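Local coordinates for methyltransferase (Pectobacterium atrosepticum SCRI1043, PDB 2P7I), which is probably an S-adenosylmethionine-dependent methyltransferase of the class I, Rossmann-like type, with a substrate that is not known, at residues K124-N127 and D128-A132; H92-F95 and E96-Q99; Y22-D25 and F26-H30. All coordinates share one frame; numbering follows the deposited sequence. Where two conformers were deposited one is given.

Interaction 1: K124-N127 and D128-A132; sequences KRIN and DDWLA
Arg125, Ile126 and Asn127 meet Asp128 to Leu131 in a local contact over the last two turns of helix 119-130, where the helix widens and hands the chain to strand 131-132. The chain of Arg125 bends at chi2 (-148°) and chi3, turning NE and NH2 side-on to a single oxygen of Asp129. Arg125 NE lies 3.1 Å from Asp129 OD2 in this salt bridge, and Arg125 NH2 lies 3.3 Å from the same oxygen. OD2 lies in the guanidinium plane and presents its anti lone pair to NE, while the carboxylate stands almost upright to that plane. Trp130 takes one guanidinium face: its CZ2 lies 3.5 Å from CZ of Arg125, over the centre of the group, with the two planes tilted by 40°. NH1 is engaged elsewhere, by the carbonyl of Ala98, so edge, face and far nitrogen together fix the rotation of the group. On the sheet-facing side CG1 of Ile126 packs 3.9 Å from CE3 of Trp130, and both residues rest on Leu49 and Ile107 of the central strands. Asn127 sends ND2 to OD1 of Asp128 in a nearly straight bond of 2.9 Å, its OD1 taking the amide of Gly247; OD2 of Asp128 meets ND2 of Asn249, tying the helix end to the C-terminal residues that bind sodium. Leu131 N reaches Ile126 O at 2.9 Å, and one water bridges Asn127 O and Leu131 O. This pi-type turn ends helix 119-130, which leads by strand 131-132 to strand 135-142 of the sheet, one of the helix-to-strand connections of a Rossmann-like methyltransferase fold.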
loop_
_atom_site.group_PDB
_atom_site.type_symbol
_atom_site.label_atom_id
_atom_site.label_comp_id
_atom_site.label_asym_id
_atom_site.label_seq_id
_atom_site.Cartn_x
_atom_site.Cartn_y
_atom_site.Cartn_z
ATOM N N LYS B 124 10.315 14.216 -25.115
ATOM C CA LYS B 124 10.606 13.747 -26.469
ATOM C C LYS B 124 11.948 14.317 -26.979
ATOM O O LYS B 124 12.727 13.610 -27.596
ATOM C CB LYS B 124 9.438 14.061 -27.406
ATOM C CG LYS B 124 9.625 13.527 -28.797
ATOM C CD LYS B 124 8.469 13.831 -29.778
ATOM C CE LYS B 124 8.672 13.133 -31.099
ATOM N NZ LYS B 124 7.552 13.494 -32.014
ATOM N N ARG B 125 12.232 15.584 -26.706
ATOM C CA ARG B 125 13.545 16.128 -27.020
ATOM C C ARG B 125 14.619 15.364 -26.270
ATOM O O ARG B 125 15.676 15.027 -26.814
ATOM C CB ARG B 125 13.655 17.585 -26.621
ATOM C CG ARG B 125 12.913 18.554 -27.475
ATOM C CD ARG B 125 13.661 19.894 -27.531
ATOM N NE ARG B 125 14.834 19.771 -28.390
ATOM C CZ ARG B 125 15.678 20.762 -28.654
ATOM N NH1 ARG B 125 15.497 21.963 -28.127
ATOM N NH2 ARG B 125 16.723 20.545 -29.438
ATOM N N ILE B 126 14.344 15.055 -25.011
ATOM C CA ILE B 126 15.308 14.338 -24.216
ATOM C C ILE B 126 15.566 12.979 -24.873
ATOM O O ILE B 126 16.718 12.567 -25.021
ATOM C CB ILE B 126 14.836 14.151 -22.780
ATOM C CG1 ILE B 126 14.831 15.478 -22.038
ATOM C CG2 ILE B 126 15.706 13.153 -22.053
ATOM C CD1 ILE B 126 14.159 15.353 -20.610
ATOM N N ASN B 127 14.505 12.293 -25.296
ATOM C CA ASN B 127 14.662 10.981 -25.880
ATOM C C ASN B 127 15.388 11.066 -27.206
ATOM O O ASN B 127 16.342 10.324 -27.446
ATOM C CB ASN B 127 13.301 10.325 -26.114
ATOM C CG ASN B 127 13.421 8.871 -26.535
ATOM O OD1 ASN B 127 13.674 8.011 -25.703
ATOM N ND2 ASN B 127 13.293 8.603 -27.841
ATOM N N ASP B 128 14.932 11.978 -28.068
ATOM C CA ASP B 128 15.341 11.987 -29.456
ATOM C C ASP B 128 16.619 12.756 -29.743
ATOM O O ASP B 128 17.356 12.428 -30.671
ATOM C CB ASP B 128 14.232 12.593 -30.323
ATOM C CG ASP B 128 12.992 11.733 -30.402
ATOM O OD1 ASP B 128 12.925 10.669 -29.779
ATOM O OD2 ASP B 128 12.073 12.151 -31.107
ATOM N N ASP B 129 16.855 13.824 -28.995
ATOM C CA ASP B 129 17.960 14.746 -29.281
ATOM C C ASP B 129 19.109 14.629 -28.288
ATOM O O ASP B 129 20.275 14.798 -28.657
ATOM C CB ASP B 129 17.435 16.159 -29.229
ATOM C CG ASP B 129 16.496 16.470 -30.359
ATOM O OD1 ASP B 129 16.450 15.675 -31.314
ATOM O OD2 ASP B 129 15.819 17.514 -30.281
ATOM N N TRP B 130 18.802 14.335 -27.033
ATOM C CA TRP B 130 19.799 14.535 -25.982
ATOM C C TRP B 130 20.357 13.298 -25.306
ATOM O O TRP B 130 21.522 13.322 -24.935
ATOM C CB TRP B 130 19.280 15.534 -24.945
ATOM C CG TRP B 130 19.009 16.902 -25.529
ATOM C CD1 TRP B 130 19.610 17.475 -26.594
ATOM C CD2 TRP B 130 18.061 17.851 -25.033
ATOM N NE1 TRP B 130 19.105 18.742 -26.799
ATOM C CE2 TRP B 130 18.162 18.999 -25.839
ATOM C CE3 TRP B 130 17.182 17.862 -23.943
ATOM C CZ2 TRP B 130 17.375 20.116 -25.627
ATOM C CZ3 TRP B 130 16.421 18.969 -23.715
ATOM C CH2 TRP B 130 16.529 20.098 -24.552
ATOM N N LEU B 131 19.587 12.221 -25.155
ATOM C CA LEU B 131 20.144 11.030 -24.523
ATOM C C LEU B 131 21.186 10.370 -25.420
ATOM O O LEU B 131 20.933 10.093 -26.579
ATOM C CB LEU B 131 19.074 9.985 -24.187
ATOM C CG LEU B 131 18.284 10.140 -22.898
ATOM C CD1 LEU B 131 17.141 9.113 -22.888
ATOM C CD2 LEU B 131 19.164 9.971 -21.661
ATOM N N ALA B 132 22.356 10.106 -24.866
ATOM C CA ALA B 132 23.324 9.281 -25.548
ATOM C C ALA B 132 22.810 7.852 -25.645
ATOM O O ALA B 132 21.885 7.456 -24.948
ATOM C CB ALA B 132 24.672 9.338 -24.831
HETATM O O HOH W 1 19.058 10.863 -28.258
#

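Interaction 2: H92-F95 and E96-Q99; sequences HSRF and EDAQ
The carbonyl oxygen of Arg94 is gripped from opposite faces of its plane: Asp97 N donates to it at 3.1 Å, and Ser93 OG at 2.7 Å. With chi1 of Ser93 at -178°, OG lies beside its own carbonyl carbon, which places it within reach of Arg94 O. One residue on, Ala98 N donates to Phe95 O at 3.3 Å, approaching from above the carbonyl plane. The two backbone bonds, each closing on the third residue along, define overlapping beta turns that reverse the chain after strand 88-92. On the outer side of the turn, the side chains of Arg94 and Glu96 run side by side and point the same way. Glu96 CG sits between its backbone N and carbonyl carbon (chi1 52°), and a bend at chi2 brings the carboxylate back to the arginine. NE and NH2 of Arg94 then converge on one oxygen, NE reaching Glu96 OE2 at 3.0 Å and NH2 at 3.2 Å. OE2 lies close to the guanidinium plane, but NE meets the carboxylate from above its plane. A water links Arg94 N, at 2.8 Å, with Asp97 OD2. On the inner side Phe95 packs against Leu122, Val112 and Ile116, and Ala98 touches Trp130. In class I methyltransferases the loop after this strand commonly borders the adenine pocket, although no cofactor is bound here. Chemically, the turn rests on backbone and hydroxyl bonds, while its salt bridge lies at the surface, where solvent would be expected to weaken the attraction.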
loop_
_atom_site.group_PDB
_atom_site.type_symbol
_atom_site.label_atom_id
_atom_site.label_comp_id
_atom_site.label_asym_id
_atom_site.label_seq_id
_atom_site.Cartn_x
_atom_site.Cartn_y
_atom_site.Cartn_z
ATOM N N HIS B 92 22.203 29.230 -21.376
ATOM C CA HIS B 92 21.101 30.075 -20.984
ATOM C C HIS B 92 20.087 29.970 -22.106
ATOM O O HIS B 92 20.270 30.561 -23.165
ATOM C CB HIS B 92 21.589 31.519 -20.798
ATOM C CG HIS B 92 20.491 32.492 -20.516
ATOM N ND1 HIS B 92 20.536 33.806 -20.936
ATOM C CD2 HIS B 92 19.311 32.344 -19.872
ATOM C CE1 HIS B 92 19.432 34.423 -20.554
ATOM N NE2 HIS B 92 18.668 33.555 -19.914
ATOM N N SER B 93 19.041 29.176 -21.904
ATOM C CA SER B 93 18.048 28.963 -22.940
ATOM C C SER B 93 16.801 28.395 -22.336
ATOM O O SER B 93 16.857 27.789 -21.270
ATOM C CB SER B 93 18.577 27.967 -23.974
ATOM O OG SER B 93 17.634 27.768 -25.023
ATOM N N ARG B 94 15.680 28.569 -23.031
ATOM C CA ARG B 94 14.494 27.775 -22.768
ATOM C C ARG B 94 14.698 26.431 -23.446
ATOM O O ARG B 94 15.404 26.327 -24.453
ATOM C CB ARG B 94 13.247 28.442 -23.324
ATOM C CG ARG B 94 13.018 29.840 -22.778
ATOM C CD ARG B 94 11.728 30.393 -23.316
ATOM N NE ARG B 94 10.639 29.462 -23.039
ATOM C CZ ARG B 94 9.799 29.524 -21.999
ATOM N NH1 ARG B 94 9.869 30.514 -21.104
ATOM N NH2 ARG B 94 8.848 28.598 -21.868
ATOM N N PHE B 95 14.074 25.394 -22.911
ATOM C CA PHE B 95 14.352 24.058 -23.382
ATOM C C PHE B 95 14.014 23.879 -24.861
ATOM O O PHE B 95 14.727 23.196 -25.595
ATOM C CB PHE B 95 13.600 23.025 -22.540
ATOM C CG PHE B 95 13.947 23.049 -21.056
ATOM C CD1 PHE B 95 15.255 23.051 -20.619
ATOM C CD2 PHE B 95 12.954 23.026 -20.103
ATOM C CE1 PHE B 95 15.559 23.052 -19.245
ATOM C CE2 PHE B 95 13.250 23.012 -18.754
ATOM C CZ PHE B 95 14.551 23.034 -18.323
ATOM N N GLU B 96 12.932 24.501 -25.305
ATOM C CA GLU B 96 12.466 24.301 -26.672
ATOM C C GLU B 96 13.417 24.894 -27.708
ATOM O O GLU B 96 13.423 24.427 -28.845
ATOM C CB GLU B 96 11.052 24.850 -26.864
ATOM C CG GLU B 96 10.881 26.295 -26.407
ATOM C CD GLU B 96 10.411 26.424 -24.956
ATOM O OE1 GLU B 96 10.906 25.695 -24.057
ATOM O OE2 GLU B 96 9.534 27.274 -24.717
ATOM N N ASP B 97 14.216 25.887 -27.311
ATOM C CA ASP B 97 15.190 26.549 -28.206
ATOM C C ASP B 97 16.615 26.034 -28.063
ATOM O O ASP B 97 17.488 26.426 -28.825
ATOM C CB ASP B 97 15.277 28.062 -27.922
ATOM C CG ASP B 97 13.926 28.740 -27.852
ATOM O OD1 ASP B 97 13.031 28.414 -28.668
ATOM O OD2 ASP B 97 13.769 29.618 -26.973
ATOM N N ALA B 98 16.868 25.208 -27.062
ATOM C CA ALA B 98 18.217 24.833 -26.692
ATOM C C ALA B 98 18.871 23.968 -27.764
ATOM O O ALA B 98 18.311 22.968 -28.230
ATOM C CB ALA B 98 18.216 24.111 -25.338
ATOM N N GLN B 99 20.068 24.374 -28.158
ATOM C CA GLN B 99 20.858 23.636 -29.120
ATOM C C GLN B 99 22.074 23.146 -28.366
ATOM O O GLN B 99 22.946 23.930 -28.025
ATOM C CB GLN B 99 21.277 24.560 -30.259
ATOM C CG GLN B 99 20.105 25.145 -31.027
ATOM C CD GLN B 99 19.592 24.205 -32.108
ATOM O OE1 GLN B 99 20.128 24.186 -33.223
ATOM N NE2 GLN B 99 18.545 23.427 -31.793
HETATM O O HOH W 2 15.460 30.335 -25.250
#

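Interaction 3: Y22-D25 and F26-H30; sequences YNFD and FDVMH
Chi1 of Phe24, at 180°, swings its ring alongside its own carbonyl carbon, while chi1 of Met29, a selenomethionine, at -69° brings CG to the ring and chi2 sets SE beside it, after which CE turns away. This happens at the N-terminus of helix 24-37, which has Asn23 as N-cap. The ring of Phe24 touches two residues of the next turn: CE1 lies 3.6 Å from CG1 of Val28, and CE2 lies 3.5 Å from CG of Met29. SE of Met29 is 4.6 Å from the ring centroid and 48° off its normal, an oblique Met-aromatic contact. Phe200 and Trp209 close around Phe24 from outside, burying this side of the helix against strand 192-201. Two side-chain bonds to different residues hold the N-cap: Asn23 OD1 accepts a weak bond from Phe26 N, whereas Asn23 N donates to OD2 of Asp27 at 2.7 Å, nearly straight. The acid stands one residue beyond the capping-box position, so the box is not met; Asp27 N in turn donates to Asn23 O at 2.7 Å, joining the two residues by a pair of bonds. A negative charge at this helix start would be expected to suit the helix dipole. OD2 also lies near the plane of the Tyr22 ring, at its edge. Further along, the turn widens: Phe24 O accepts from both Val28 N and Met29 N. His30 lays a ring face over the Asp25 peptide, with CD2 3.2 Å from Asp25 O.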
loop_
_atom_site.group_PDB
_atom_site.type_symbol
_atom_site.label_atom_id
_atom_site.label_comp_id
_atom_site.label_asym_id
_atom_site.label_seq_id
_atom_site.Cartn_x
_atom_site.Cartn_y
_atom_site.Cartn_z
ATOM N N TYR B 22 16.852 25.693 8.112
ATOM C CA TYR B 22 16.433 24.399 7.457
ATOM C C TYR B 22 15.278 24.549 6.475
ATOM O O TYR B 22 14.217 25.078 6.819
ATOM C CB TYR B 22 16.067 23.329 8.491
ATOM C CG TYR B 22 17.278 22.760 9.184
ATOM C CD1 TYR B 22 18.252 22.069 8.464
ATOM C CD2 TYR B 22 17.464 22.932 10.553
ATOM C CE1 TYR B 22 19.377 21.557 9.085
ATOM C CE2 TYR B 22 18.586 22.419 11.191
ATOM C CZ TYR B 22 19.540 21.733 10.453
ATOM O OH TYR B 22 20.657 21.229 11.088
ATOM N N ASN B 23 15.522 24.094 5.247
ATOM C CA ASN B 23 14.502 23.973 4.222
ATOM C C ASN B 23 14.463 22.494 3.837
ATOM O O ASN B 23 15.479 21.917 3.456
ATOM C CB ASN B 23 14.823 24.852 3.008
ATOM C CG ASN B 23 13.978 24.502 1.775
ATOM O OD1 ASN B 23 14.469 24.535 0.644
ATOM N ND2 ASN B 23 12.709 24.158 1.991
ATOM N N PHE B 24 13.290 21.893 3.982
ATOM C CA PHE B 24 13.112 20.476 3.759
ATOM C C PHE B 24 13.575 20.079 2.355
ATOM O O PHE B 24 14.286 19.081 2.189
ATOM C CB PHE B 24 11.642 20.113 3.976
ATOM C CG PHE B 24 11.333 18.669 3.764
ATOM C CD1 PHE B 24 11.715 17.729 4.704
ATOM C CD2 PHE B 24 10.641 18.246 2.650
ATOM C CE1 PHE B 24 11.413 16.372 4.503
ATOM C CE2 PHE B 24 10.342 16.879 2.451
ATOM C CZ PHE B 24 10.744 15.959 3.356
ATOM N N ASP B 25 13.201 20.865 1.351
ATOM C CA ASP B 25 13.549 20.527 -0.042
ATOM C C ASP B 25 15.054 20.513 -0.314
ATOM O O ASP B 25 15.592 19.596 -0.942
ATOM C CB ASP B 25 12.872 21.485 -1.002
ATOM C CG ASP B 25 11.369 21.502 -0.829
ATOM O OD1 ASP B 25 10.720 20.413 -0.904
ATOM O OD2 ASP B 25 10.841 22.617 -0.612
ATOM N N PHE B 26 15.727 21.518 0.210
ATOM C CA PHE B 26 17.152 21.685 -0.033
ATOM C C PHE B 26 17.995 20.833 0.917
ATOM O O PHE B 26 18.988 20.248 0.501
ATOM C CB PHE B 26 17.542 23.169 0.078
ATOM C CG PHE B 26 17.156 24.002 -1.127
ATOM C CD1 PHE B 26 16.024 23.713 -1.886
ATOM C CD2 PHE B 26 17.910 25.098 -1.475
ATOM C CE1 PHE B 26 15.674 24.488 -2.979
ATOM C CE2 PHE B 26 17.559 25.874 -2.563
ATOM C CZ PHE B 26 16.440 25.562 -3.317
ATOM N N ASP B 27 17.593 20.743 2.178
ATOM C CA ASP B 27 18.405 20.082 3.182
ATOM C C ASP B 27 18.111 18.610 3.328
ATOM O O ASP B 27 18.985 17.850 3.720
ATOM C CB ASP B 27 18.239 20.776 4.535
ATOM C CG ASP B 27 18.750 22.206 4.506
ATOM O OD1 ASP B 27 19.903 22.389 4.085
ATOM O OD2 ASP B 27 17.992 23.128 4.854
ATOM N N VAL B 28 16.897 18.199 3.007
ATOM C CA VAL B 28 16.518 16.801 3.185
ATOM C C VAL B 28 16.347 16.135 1.817
ATOM O O VAL B 28 16.988 15.112 1.519
ATOM C CB VAL B 28 15.255 16.636 4.068
ATOM C CG1 VAL B 28 14.768 15.193 4.034
ATOM C CG2 VAL B 28 15.523 17.066 5.507
HETATM N N MSE B 29 15.530 16.722 0.954
HETATM C CA MSE B 29 15.213 16.044 -0.284
HETATM C C MSE B 29 16.354 15.990 -1.303
HETATM O O MSE B 29 16.518 14.971 -1.988
HETATM C CB MSE B 29 13.970 16.664 -0.900
HETATM C CG MSE B 29 12.663 16.430 -0.155
HETATM SE SE MSE B 29 12.273 14.579 0.065
HETATM C CE MSE B 29 12.089 14.226 -1.808
ATOM N N HIS B 30 17.113 17.082 -1.461
ATOM C CA HIS B 30 18.234 17.081 -2.416
ATOM C C HIS B 30 19.243 15.959 -2.137
ATOM O O HIS B 30 19.586 15.209 -3.027
ATOM C CB HIS B 30 18.923 18.437 -2.488
ATOM C CG HIS B 30 18.166 19.470 -3.257
ATOM N ND1 HIS B 30 18.693 20.710 -3.546
ATOM C CD2 HIS B 30 16.927 19.456 -3.804
ATOM C CE1 HIS B 30 17.822 21.410 -4.242
ATOM N NE2 HIS B 30 16.740 20.678 -4.408
#

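In the fold
Along the chain the order is interaction 3, interaction 2, interaction 1, all within one Rossmann-like domain around a seven-stranded mixed sheet. Interactions 1 and 2 are neighbours, their centres 13 Å apart: the loop after strand 88-92, outermost within this chain, meets the C-terminal end of helix 119-130, joined by Arg125 to the carbonyl of Ala98. Interaction 3 stands apart, its centre about 29 Å from interaction 1, on the opposite side of the chain's centre, and about 28 Å from interaction 2. Its helix 24-37 packs on strands 192-201 and 237-245. Two contacts thus form one cluster, the third lying far off, with nearest atoms about 14 Å from interaction 2 and 17 Å from interaction 1.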